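Local structure of transcriptional regulator, LacI family (Arthrobacter sp., 4RKR) at residues Thr26-Pro31 with Asp227-Gly232; Ile75-Gly80 with Val96-Pro101; Ile108-Gln113 with Leu276-Val281; Tyr133-Ser138 with Val146-Arg151. The protein probably regulates transcription as a LacI-family repressor or activator, its core binding a galactose-glucose sugar in the cleft between two lobes. All coordinates share one frame; numbering follows the deposited sequence.

Interaction 1 (Thr26-Pro31 with Asp227-Gly232); sequences TNPYFP and DGIPLG. With GAL (beta-D-galactopyranose), chain E.
Asp227, whose carboxylate leans against the side chain of Tyr29, shares galactose O3 with Asn27. O3 donates to Asp227 OD2 at 2.6 Å. Asn27 ND2 donates to the same O3 at 3.0 Å and 160°. The other carboxylate oxygen, Asp227 OD1, takes the bond from galactose O4, also 2.6 Å long. Asp227 thus holds two neighbouring hydroxyls of one sugar. Its OD2 also accepts from a water that donates to Asn27 OD1, 2.9 Å from that oxygen. Asn27 OD1 is used again as a cap: Tyr29 N donates to it at 3.2 Å, from above the carbonyl plane. This fixes the amide so that ND2 faces the sugar.

The Tyr29 ring turns one face to the C3-C6 side of galactose, with C4 over its centre, 3.7 Å above the plane. CG stands anti to the backbone N (chi1 174°), which places the ring against C4 and C5 of the sugar. Its OH bonds to Tyr77 OH. With a serine in place of Tyr29, galactose would probably lose the ring face against C4, and Tyr77 OH would lose this hydroxyl partner. Away from the sugar the contact is apolar: Ile229 CD1 meets Pro28 CB at 3.8 Å.

The contact spans the sugar cleft, as in periplasmic-binding-type folds. One side is the start of helix 29-43. The other is the loop between strands 222-225 and 240-243. Leu201 of helix 200-212 touches Asn27 and Pro28, and Leu231 packs on Leu231 of the second subunit.

Interaction 2 (Ile75-Gly80 with Val96-Pro101); sequences IGYLGG and VLDENP. With GAL (beta-D-galactopyranose), chain E; GLC (alpha-D-glucopyranose), chain B.
Gly76 and Val96 form a parallel bridge within the beta-alpha-beta unit of strand 73-76, helix 82-89 and strand 94-97. Gly76 O accepts from Leu97 N at 3.1 Å, and the CA-H of Val96 points at the same oxygen. Past the strand ends a side chain takes over from the backbone pairing. Glu99 OE2 accepts from Leu78 N and Gly80 N, which reach it from opposite faces of its carboxylate. Gly80 N to Glu99 OE2 is nearly straight, 171° at 3.2 Å. Glu99 OE1 has a weak bond from Ala82 N, at the start of the helix. With an alanine in place of this glutamate, the amides of Leu78 and Gly80 would probably lose their acceptor and the glycine turn would be freer to move.

Tyr77 lays a ring face against Leu97, whose CB is 3.8 Å from the ring centroid in a CH-pi contact. Galactose O6 sits at the ring edge, 2.7 Å from Tyr77 OH, which also meets Tyr29 OH. CG anti to the backbone N (chi1 -154°) lets Asp98 serve both sugars: Asp98 OD2 accepts from galactose O6 at 2.7 Å, from Tyr112 OH and, at 2.6 Å, from glucose O3.

Interaction 3 (Ile108-Gln113 with Leu276-Val281); sequences INFDYQ and LKHRLV. With GAL (beta-D-galactopyranose), chain E.
Two of the connections between the lobes of the periplasmic-binding fold run side by side here, at the parallel pairing of strands 106-110 and 273-281. Phe110 and Leu276 form the bridge. Leu276 N donates to Asn109 O at 2.7 Å, and Leu276 O accepts from Asp111 N at 3.0 Å. Both bonds meet the oxygen close to the line of its carbonyl. The CA-H of Phe110 also points at Leu276 O. On the Phe110 face of the sheet, Leu276 CB touches the ring at CD1. Leu276 CD1 reaches Ile108 CG2 at 3.9 Å.

Beyond the bridge, Asp111 and Lys277 run alongside each other and point the same way. The salt bridge from Asp111 OD2 to Lys277 NZ is long, 3.6 Å. Asp111 is also the N-cap of helix 112-125, where OD1 has a weak bond from His114 N.

Phe110, Tyr112 and His278 make an aromatic cluster. His278 CG stands anti to its carbonyl carbon (chi1 -62°), which turns CE1 to the other two. His278 CE1 is the meeting point, 3.6 Å from Tyr112 CE1 and 3.8 Å from Phe110 CB. The Tyr112 and His278 rings are tilted by 40°. A water in the plane of the imidazole bonds to His278 ND1, accepts from His278 N and donates to Asp111 O, linking the ring and backbone of His278 to the carbonyl of Asp111. Phe110 CE2 comes within 3.3 Å of galactose O6.

Around the contact, Val249 of helix 246-262 packs on Phe110 and Leu276. Met242 of strand 240-243 and Ala115 of helix 112-125 border His278.

Interaction 4 (Tyr133-Ser138 with Val146-Arg151); sequences YLEAGS and VPCTVR. With GAL (beta-D-galactopyranose), chain E; GLC (alpha-D-glucopyranose), chain B.
The end of strand 131-136 passes the loop that leads into helix 150-162, with the CA atoms of Glu135 and Pro147 6.8 Å apart, and the hydrogen bonds between the two segments all go to the Glu135 side chain. CG stands anti to the backbone N (chi1 -179°) and the chain bends at chi2, which brings the carboxylate onto the loop. OE1 takes two hydroxyls from opposite faces of its plane. Thr149 OG1 donates to Glu135 OE1 at 2.7 Å, on the syn side but tilted out of the plane. Tyr133 OH donates to Glu135 OE1 at 2.9 Å. Glu135 OE2 accepts from Thr149 N at 3.1 Å and 164°, and weakly from Cys148 N. The buried carboxylate is well supplied with donors.

Thr149 is the N-cap of helix 150-162, and its OG1 also bonds to Gly152 N. This is a strand-to-helix loop of the alpha/beta lobe, and such loops line the sugar cleft here. Arg151 CG packs against Tyr133 OH at 3.7 Å. Its chain bends at chi3 and turns the guanidinium edge to the sugars. NH1, also bonded to Phe198 O, and NH2 share galactose O4, while Arg151 NH2 donates to glucose O3 at 2.9 Å.

From the N terminus, interaction 1 opens first, at 26-31, and closes only at 227-232. Within that span, interaction 2 closes a short loop from 75-80 to 96-101, all in the first lobe. Interaction 3 opens next, at 108-113, and ends at 276-281, so it crosses interaction 1. Interaction 4, from 133-138 to 146-151, is a short loop lying within both long ones, in the second lobe. Strands 94-97 and 106-110 are neighbours in the sheet and join interactions 2 and 3. Interactions 1 and 3 tie the lobes together, while 2 and 4 shape one lobe each. All four meet at the galactose.

Interaction 1 (Thr26-Pro31 with Asp227-Gly232)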
# COMPACT_ATOMS: atom_id res chain seq x y z
N THR A 26 5.17 3.46 -2.12
CA THR A 26 5.92 2.24 -1.86
C THR A 26 6.13 1.96 -0.37
O THR A 26 6.22 0.81 0.02
CB THR A 26 7.29 2.27 -2.59
OG1 THR A 26 7.95 3.52 -2.35
CG2 THR A 26 7.08 2.11 -4.09
N ASN A 27 6.22 3.00 0.46
CA ASN A 27 6.21 2.82 1.93
C ASN A 27 4.75 2.69 2.36
O ASN A 27 4.02 3.66 2.27
CB ASN A 27 6.88 4.01 2.63
CG ASN A 27 6.70 4.00 4.15
OD1 ASN A 27 6.11 3.10 4.73
ND2 ASN A 27 7.24 5.03 4.79
N PRO A 28 4.30 1.48 2.80
CA PRO A 28 2.88 1.21 3.08
C PRO A 28 2.18 2.23 3.95
O PRO A 28 0.95 2.30 3.91
CB PRO A 28 2.91 -0.14 3.80
CG PRO A 28 4.10 -0.81 3.25
CD PRO A 28 5.12 0.27 3.01
N TYR A 29 2.94 3.00 4.73
CA TYR A 29 2.34 4.08 5.50
C TYR A 29 1.52 5.03 4.64
O TYR A 29 0.40 5.40 5.01
CB TYR A 29 3.40 4.88 6.27
CG TYR A 29 2.81 6.08 6.95
CD1 TYR A 29 2.11 5.95 8.16
CD2 TYR A 29 2.89 7.36 6.38
CE1 TYR A 29 1.53 7.05 8.78
CE2 TYR A 29 2.31 8.46 6.99
CZ TYR A 29 1.63 8.30 8.19
OH TYR A 29 1.06 9.39 8.80
N PHE A 30 2.05 5.44 3.50
CA PHE A 30 1.38 6.49 2.74
C PHE A 30 0.09 6.06 2.08
O PHE A 30 -0.89 6.80 2.12
CB PHE A 30 2.34 7.14 1.75
CG PHE A 30 3.46 7.86 2.42
CD1 PHE A 30 3.21 9.01 3.17
CD2 PHE A 30 4.76 7.38 2.34
CE1 PHE A 30 4.24 9.67 3.80
CE2 PHE A 30 5.80 8.05 2.97
CZ PHE A 30 5.54 9.19 3.70
N PRO A 31 0.04 4.86 1.49
CA PRO A 31 -1.27 4.45 0.98
C PRO A 31 -2.32 4.42 2.08
O PRO A 31 -3.45 4.83 1.86
CB PRO A 31 -1.02 3.05 0.40
CG PRO A 31 0.45 2.88 0.31
CD PRO A 31 1.14 4.03 0.99
N ASP A 227 4.43 3.42 13.34
CA ASP A 227 3.36 3.72 12.37
C ASP A 227 2.07 2.92 12.48
O ASP A 227 1.01 3.46 12.24
CB ASP A 227 3.82 3.58 10.91
CG ASP A 227 4.90 4.56 10.52
OD1 ASP A 227 5.22 5.45 11.31
OD2 ASP A 227 5.43 4.43 9.41
N GLY A 228 2.13 1.68 12.92
CA GLY A 228 0.97 0.82 12.87
C GLY A 228 0.32 0.53 11.52
O GLY A 228 -0.89 0.49 11.42
N ILE A 229 1.10 0.30 10.48
CA ILE A 229 0.54 -0.13 9.20
C ILE A 229 -0.09 -1.53 9.28
O ILE A 229 0.40 -2.37 10.02
CB ILE A 229 1.59 -0.11 8.09
CG1 ILE A 229 2.72 -1.09 8.42
CG2 ILE A 229 2.14 1.28 7.92
CD1 ILE A 229 3.83 -1.11 7.40
N PRO A 230 -1.18 -1.78 8.55
CA PRO A 230 -1.88 -3.08 8.63
C PRO A 230 -0.95 -4.30 8.43
O PRO A 230 -1.19 -5.37 8.98
CB PRO A 230 -2.91 -3.02 7.50
CG PRO A 230 -3.05 -1.58 7.14
CD PRO A 230 -1.82 -0.85 7.60
N LEU A 231 0.07 -4.14 7.60
CA LEU A 231 1.14 -5.12 7.45
C LEU A 231 1.64 -5.77 8.77
O LEU A 231 1.89 -6.98 8.82
CB LEU A 231 2.30 -4.44 6.71
CG LEU A 231 3.65 -5.13 6.61
CD1 LEU A 231 3.47 -6.48 5.95
CD2 LEU A 231 4.61 -4.25 5.82
N GLY A 232 1.78 -4.99 9.83
CA GLY A 232 2.25 -5.51 11.11
C GLY A 232 1.48 -6.74 11.55
O GLY A 232 2.06 -7.68 12.10
C1 GAL E . 7.58 9.54 7.43
C2 GAL E . 7.86 8.04 7.36
C3 GAL E . 6.56 7.24 7.49
C4 GAL E . 5.78 7.69 8.71
C5 GAL E . 5.61 9.21 8.71
C6 GAL E . 4.92 9.65 9.99
O2 GAL E . 8.46 7.76 6.10
O3 GAL E . 6.80 5.83 7.64
O4 GAL E . 6.47 7.29 9.89
O5 GAL E . 6.87 9.87 8.62
O6 GAL E . 4.44 10.99 9.81
O HOH W 1 6.31 1.98 7.42

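Interaction 2 (Ile75-Gly80 with Val96-Pro101)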
# COMPACT_ATOMS: atom_id res chain seq x y z
N ILE A 75 -3.52 18.89 1.41
CA ILE A 75 -3.04 18.19 2.58
C ILE A 75 -1.86 17.34 2.11
O ILE A 75 -1.94 16.65 1.08
CB ILE A 75 -4.12 17.25 3.10
CG1 ILE A 75 -5.30 18.07 3.63
CG2 ILE A 75 -3.54 16.31 4.17
CD1 ILE A 75 -6.55 17.23 3.87
N GLY A 76 -0.77 17.36 2.84
CA GLY A 76 0.36 16.59 2.36
C GLY A 76 1.60 16.50 3.21
O GLY A 76 1.82 17.28 4.16
N TYR A 77 2.40 15.51 2.84
CA TYR A 77 3.78 15.41 3.27
C TYR A 77 4.62 16.07 2.17
O TYR A 77 4.63 15.59 1.04
CB TYR A 77 4.16 13.95 3.45
CG TYR A 77 3.65 13.33 4.74
CD1 TYR A 77 2.33 12.87 4.85
CD2 TYR A 77 4.50 13.17 5.83
CE1 TYR A 77 1.88 12.29 6.03
CE2 TYR A 77 4.06 12.60 7.01
CZ TYR A 77 2.76 12.15 7.10
OH TYR A 77 2.34 11.62 8.27
N LEU A 78 5.32 17.16 2.50
CA LEU A 78 5.92 18.01 1.47
C LEU A 78 7.43 17.97 1.40
O LEU A 78 8.02 18.72 0.62
CB LEU A 78 5.48 19.46 1.65
CG LEU A 78 4.00 19.81 1.39
CD1 LEU A 78 3.89 21.28 1.03
CD2 LEU A 78 3.37 18.98 0.27
N GLY A 79 8.06 17.11 2.20
CA GLY A 79 9.50 16.93 2.16
C GLY A 79 10.30 18.20 2.44
O GLY A 79 11.36 18.40 1.88
N GLY A 80 9.77 19.07 3.29
CA GLY A 80 10.48 20.28 3.69
C GLY A 80 10.09 21.56 2.98
O GLY A 80 10.62 22.61 3.32
N VAL A 96 0.13 20.71 6.37
CA VAL A 96 1.32 19.85 6.25
C VAL A 96 1.41 18.90 7.44
O VAL A 96 0.95 19.24 8.53
CB VAL A 96 2.65 20.64 6.17
CG1 VAL A 96 2.64 21.59 4.99
CG2 VAL A 96 2.93 21.42 7.44
N LEU A 97 1.99 17.73 7.22
CA LEU A 97 2.22 16.76 8.31
C LEU A 97 3.70 16.56 8.58
O LEU A 97 4.53 16.60 7.66
CB LEU A 97 1.58 15.41 8.01
CG LEU A 97 0.06 15.43 8.18
CD1 LEU A 97 -0.62 15.69 6.86
CD2 LEU A 97 -0.45 14.14 8.78
N ASP A 98 4.00 16.40 9.86
CA ASP A 98 5.28 15.89 10.30
C ASP A 98 6.47 16.70 9.81
O ASP A 98 7.50 16.13 9.49
CB ASP A 98 5.40 14.43 9.84
CG ASP A 98 6.33 13.60 10.70
OD1 ASP A 98 6.79 14.04 11.78
OD2 ASP A 98 6.60 12.47 10.26
N GLU A 99 6.32 18.03 9.72
CA GLU A 99 7.46 18.90 9.43
C GLU A 99 7.20 20.32 9.89
O GLU A 99 6.07 20.68 10.20
CB GLU A 99 7.80 18.92 7.93
CG GLU A 99 6.75 19.54 7.01
CD GLU A 99 7.23 19.63 5.56
OE1 GLU A 99 7.83 20.66 5.22
OE2 GLU A 99 7.00 18.69 4.76
N ASN A 100 8.26 21.11 9.94
CA ASN A 100 8.15 22.52 10.28
C ASN A 100 7.23 23.23 9.28
O ASN A 100 7.58 23.38 8.10
CB ASN A 100 9.51 23.19 10.28
CG ASN A 100 9.45 24.63 10.78
OD1 ASN A 100 8.49 25.37 10.50
ND2 ASN A 100 10.47 25.03 11.53
N PRO A 101 6.06 23.66 9.74
CA PRO A 101 5.06 24.16 8.82
C PRO A 101 5.40 25.54 8.24
O PRO A 101 4.80 25.95 7.26
CB PRO A 101 3.81 24.25 9.70
CG PRO A 101 4.34 24.55 11.04
CD PRO A 101 5.63 23.80 11.14
C1 GAL E . 7.58 9.54 7.43
C2 GAL E . 7.86 8.04 7.36
C3 GAL E . 6.56 7.24 7.49
C4 GAL E . 5.78 7.69 8.71
C5 GAL E . 5.61 9.21 8.71
C6 GAL E . 4.92 9.65 9.99
O2 GAL E . 8.46 7.76 6.10
O3 GAL E . 6.80 5.83 7.64
O4 GAL E . 6.47 7.29 9.89
O5 GAL E . 6.87 9.87 8.62
O6 GAL E . 4.44 10.99 9.81
C1 GLC B . 9.75 14.32 7.13
C2 GLC B . 9.35 13.76 8.50
C3 GLC B . 9.44 12.25 8.53
C4 GLC B . 8.63 11.67 7.39
C5 GLC B . 9.16 12.24 6.08
C6 GLC B . 8.37 11.67 4.90
O1 GLC B . 11.16 14.16 6.95
O2 GLC B . 10.21 14.25 9.53
O3 GLC B . 9.01 11.76 9.80
O4 GLC B . 8.80 10.26 7.40
O5 GLC B . 9.08 13.67 6.05
O6 GLC B . 8.71 12.40 3.71

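Interaction 3 (Ile108-Gln113 with Leu276-Val281)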
# COMPACT_ATOMS: atom_id res chain seq x y z
N ILE A 108 -0.06 19.41 11.32
CA ILE A 108 -0.23 18.27 12.24
C ILE A 108 1.13 17.67 12.50
O ILE A 108 1.83 17.27 11.55
CB ILE A 108 -1.10 17.14 11.63
CG1 ILE A 108 -2.49 17.64 11.21
CG2 ILE A 108 -1.19 15.94 12.57
CD1 ILE A 108 -3.32 18.25 12.31
N ASN A 109 1.52 17.57 13.76
CA ASN A 109 2.76 16.90 14.10
C ASN A 109 2.57 15.90 15.23
O ASN A 109 1.51 15.82 15.84
CB ASN A 109 3.84 17.92 14.43
CG ASN A 109 3.53 18.70 15.66
OD1 ASN A 109 2.44 19.27 15.80
ND2 ASN A 109 4.47 18.75 16.57
N PHE A 110 3.61 15.12 15.48
CA PHE A 110 3.51 14.01 16.40
C PHE A 110 4.50 14.18 17.54
O PHE A 110 5.57 14.77 17.38
CB PHE A 110 3.76 12.72 15.64
CG PHE A 110 2.88 12.57 14.43
CD1 PHE A 110 1.54 12.24 14.56
CD2 PHE A 110 3.38 12.77 13.15
CE1 PHE A 110 0.72 12.10 13.45
CE2 PHE A 110 2.57 12.63 12.03
CZ PHE A 110 1.24 12.29 12.18
N ASP A 111 4.12 13.67 18.70
CA ASP A 111 4.95 13.78 19.88
C ASP A 111 5.94 12.62 19.90
O ASP A 111 5.64 11.55 20.41
CB ASP A 111 4.07 13.74 21.13
CG ASP A 111 4.84 14.04 22.38
OD1 ASP A 111 6.08 14.18 22.32
OD2 ASP A 111 4.18 14.14 23.43
N TYR A 112 7.13 12.83 19.33
CA TYR A 112 8.11 11.73 19.21
C TYR A 112 8.86 11.41 20.51
O TYR A 112 9.45 10.33 20.64
CB TYR A 112 9.11 12.00 18.07
CG TYR A 112 8.50 11.78 16.69
CD1 TYR A 112 8.06 10.52 16.31
CD2 TYR A 112 8.37 12.83 15.79
CE1 TYR A 112 7.49 10.31 15.07
CE2 TYR A 112 7.80 12.62 14.54
CZ TYR A 112 7.37 11.36 14.19
OH TYR A 112 6.82 11.12 12.97
N GLN A 113 8.84 12.35 21.45
CA GLN A 113 9.37 12.12 22.79
C GLN A 113 8.49 11.19 23.60
O GLN A 113 8.98 10.29 24.27
CB GLN A 113 9.49 13.44 23.53
CG GLN A 113 10.57 14.33 22.96
CD GLN A 113 10.83 15.53 23.82
OE1 GLN A 113 10.15 15.76 24.83
NE2 GLN A 113 11.83 16.32 23.44
N LEU A 276 -0.49 15.17 17.60
CA LEU A 276 -1.05 13.86 17.88
C LEU A 276 -0.01 12.94 18.51
O LEU A 276 1.20 13.20 18.44
CB LEU A 276 -1.57 13.24 16.60
CG LEU A 276 -2.65 14.07 15.91
CD1 LEU A 276 -3.18 13.30 14.72
CD2 LEU A 276 -3.78 14.41 16.89
N LYS A 277 -0.50 11.85 19.11
CA LYS A 277 0.34 10.93 19.85
C LYS A 277 0.15 9.52 19.35
O LYS A 277 -0.96 9.13 18.99
CB LYS A 277 0.02 11.00 21.34
CG LYS A 277 0.52 12.27 22.02
CD LYS A 277 0.59 12.12 23.53
CE LYS A 277 1.11 13.39 24.19
NZ LYS A 277 1.51 13.12 25.60
N HIS A 278 1.25 8.76 19.35
CA HIS A 278 1.22 7.34 19.01
C HIS A 278 0.73 6.57 20.22
O HIS A 278 0.91 7.03 21.35
CB HIS A 278 2.62 6.81 18.68
CG HIS A 278 3.26 7.46 17.49
ND1 HIS A 278 3.85 8.71 17.55
CD2 HIS A 278 3.45 7.02 16.23
CE1 HIS A 278 4.35 9.01 16.37
NE2 HIS A 278 4.13 8.00 15.55
N ARG A 279 0.13 5.41 19.99
CA ARG A 279 -0.26 4.50 21.05
C ARG A 279 0.48 3.18 20.83
O ARG A 279 0.59 2.70 19.70
CB ARG A 279 -1.77 4.27 21.02
CG ARG A 279 -2.40 4.10 22.39
CD ARG A 279 -3.87 4.50 22.46
NE ARG A 279 -4.48 4.76 21.15
CZ ARG A 279 -4.75 5.97 20.65
NH1 ARG A 279 -4.49 7.09 21.32
NH2 ARG A 279 -5.30 6.06 19.44
N LEU A 280 1.00 2.61 21.92
CA LEU A 280 1.74 1.35 21.84
C LEU A 280 0.77 0.20 21.66
O LEU A 280 -0.19 0.07 22.41
CB LEU A 280 2.58 1.10 23.09
CG LEU A 280 3.37 -0.21 23.18
CD1 LEU A 280 4.46 -0.32 22.12
CD2 LEU A 280 3.99 -0.36 24.56
N VAL A 281 1.02 -0.61 20.64
CA VAL A 281 0.19 -1.76 20.34
C VAL A 281 1.08 -2.98 20.44
O VAL A 281 2.01 -3.12 19.65
CB VAL A 281 -0.37 -1.68 18.92
CG1 VAL A 281 -1.01 -3.01 18.51
CG2 VAL A 281 -1.35 -0.52 18.84
C1 GAL E . 7.58 9.54 7.43
C2 GAL E . 7.86 8.04 7.36
C3 GAL E . 6.56 7.24 7.49
C4 GAL E . 5.78 7.69 8.71
C5 GAL E . 5.61 9.21 8.71
C6 GAL E . 4.92 9.65 9.99
O2 GAL E . 8.46 7.76 6.10
O3 GAL E . 6.80 5.83 7.64
O4 GAL E . 6.47 7.29 9.89
O5 GAL E . 6.87 9.87 8.62
O6 GAL E . 4.44 10.99 9.81
O HOH W 2 3.59 10.17 19.99

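Interaction 4 (Tyr133-Ser138 with Val146-Arg151)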
# COMPACT_ATOMS: atom_id res chain seq x y z
N TYR A 133 19.07 0.95 17.93
CA TYR A 133 18.07 1.73 17.19
C TYR A 133 18.46 1.81 15.72
O TYR A 133 19.63 2.08 15.40
CB TYR A 133 17.88 3.12 17.76
CG TYR A 133 17.02 4.02 16.89
CD1 TYR A 133 15.63 3.95 16.94
CD2 TYR A 133 17.61 4.92 16.02
CE1 TYR A 133 14.85 4.77 16.14
CE2 TYR A 133 16.84 5.74 15.21
CZ TYR A 133 15.47 5.66 15.27
OH TYR A 133 14.75 6.49 14.46
N LEU A 134 17.49 1.53 14.85
CA LEU A 134 17.70 1.61 13.41
C LEU A 134 17.07 2.89 12.83
O LEU A 134 15.85 3.04 12.77
CB LEU A 134 17.12 0.38 12.72
CG LEU A 134 17.14 0.40 11.19
CD1 LEU A 134 18.53 0.67 10.63
CD2 LEU A 134 16.59 -0.92 10.66
N GLU A 135 17.94 3.80 12.42
CA GLU A 135 17.61 5.12 11.89
C GLU A 135 17.48 5.01 10.38
O GLU A 135 18.23 4.26 9.75
CB GLU A 135 18.78 6.06 12.20
CG GLU A 135 18.65 7.51 11.77
CD GLU A 135 17.64 8.26 12.61
OE1 GLU A 135 16.46 7.89 12.55
OE2 GLU A 135 18.04 9.21 13.32
N ALA A 136 16.56 5.77 9.80
CA ALA A 136 16.52 5.92 8.33
C ALA A 136 17.54 6.98 7.93
O ALA A 136 17.55 8.07 8.49
CB ALA A 136 15.13 6.32 7.88
N GLY A 137 18.41 6.67 6.98
CA GLY A 137 19.44 7.63 6.58
C GLY A 137 20.51 7.04 5.69
O GLY A 137 20.31 6.00 5.07
N SER A 138 21.65 7.73 5.64
CA SER A 138 22.75 7.34 4.77
C SER A 138 23.87 6.65 5.55
O SER A 138 24.49 7.26 6.41
CB SER A 138 23.30 8.57 4.05
OG SER A 138 24.56 8.32 3.48
N VAL A 146 25.52 8.88 14.45
CA VAL A 146 24.79 9.93 15.15
C VAL A 146 23.37 10.11 14.55
O VAL A 146 23.21 10.11 13.33
CB VAL A 146 25.60 11.25 15.13
CG1 VAL A 146 25.74 11.78 13.71
CG2 VAL A 146 24.98 12.29 16.06
N PRO A 147 22.33 10.27 15.41
CA PRO A 147 20.95 10.28 14.90
C PRO A 147 20.58 11.57 14.16
O PRO A 147 20.75 12.65 14.71
CB PRO A 147 20.08 10.15 16.17
CG PRO A 147 21.02 10.08 17.33
CD PRO A 147 22.37 10.54 16.86
N CYS A 148 20.07 11.43 12.94
CA CYS A 148 19.75 12.58 12.08
C CYS A 148 18.27 12.99 12.08
O CYS A 148 17.98 14.17 11.89
CB CYS A 148 20.23 12.33 10.65
SG CYS A 148 20.19 10.60 10.16
N THR A 149 17.34 12.04 12.28
CA THR A 149 15.89 12.37 12.27
C THR A 149 15.36 12.84 13.62
O THR A 149 16.03 12.74 14.65
CB THR A 149 15.01 11.19 11.82
OG1 THR A 149 15.00 10.16 12.82
CG2 THR A 149 15.49 10.65 10.48
N VAL A 150 14.14 13.35 13.61
CA VAL A 150 13.53 13.90 14.80
C VAL A 150 13.26 12.80 15.81
O VAL A 150 13.66 12.91 16.96
CB VAL A 150 12.22 14.64 14.47
CG1 VAL A 150 11.48 15.01 15.76
CG2 VAL A 150 12.52 15.88 13.63
N ARG A 151 12.55 11.76 15.38
CA ARG A 151 12.28 10.63 16.27
C ARG A 151 13.59 9.93 16.64
O ARG A 151 13.74 9.45 17.77
CB ARG A 151 11.28 9.65 15.64
CG ARG A 151 11.84 8.85 14.46
CD ARG A 151 10.75 8.07 13.75
NE ARG A 151 10.03 8.88 12.78
CZ ARG A 151 9.17 8.39 11.88
NH1 ARG A 151 8.92 7.08 11.83
NH2 ARG A 151 8.56 9.22 11.03
C1 GAL E . 7.58 9.54 7.43
C2 GAL E . 7.86 8.04 7.36
C3 GAL E . 6.56 7.24 7.49
C4 GAL E . 5.78 7.69 8.71
C5 GAL E . 5.61 9.21 8.71
C6 GAL E . 4.92 9.65 9.99
O2 GAL E . 8.46 7.76 6.10
O3 GAL E . 6.80 5.83 7.64
O4 GAL E . 6.47 7.29 9.89
O5 GAL E . 6.87 9.87 8.62
O6 GAL E . 4.44 10.99 9.81
C1 GLC B . 9.75 14.32 7.13
C2 GLC B . 9.35 13.76 8.50
C3 GLC B . 9.44 12.25 8.53
C4 GLC B . 8.63 11.67 7.39
C5 GLC B . 9.16 12.24 6.08
C6 GLC B . 8.37 11.67 4.90
O1 GLC B . 11.16 14.16 6.95
O2 GLC B . 10.21 14.25 9.53
O3 GLC B . 9.01 11.76 9.80
O4 GLC B . 8.80 10.26 7.40
O5 GLC B . 9.08 13.67 6.05
O6 GLC B . 8.71 12.40 3.71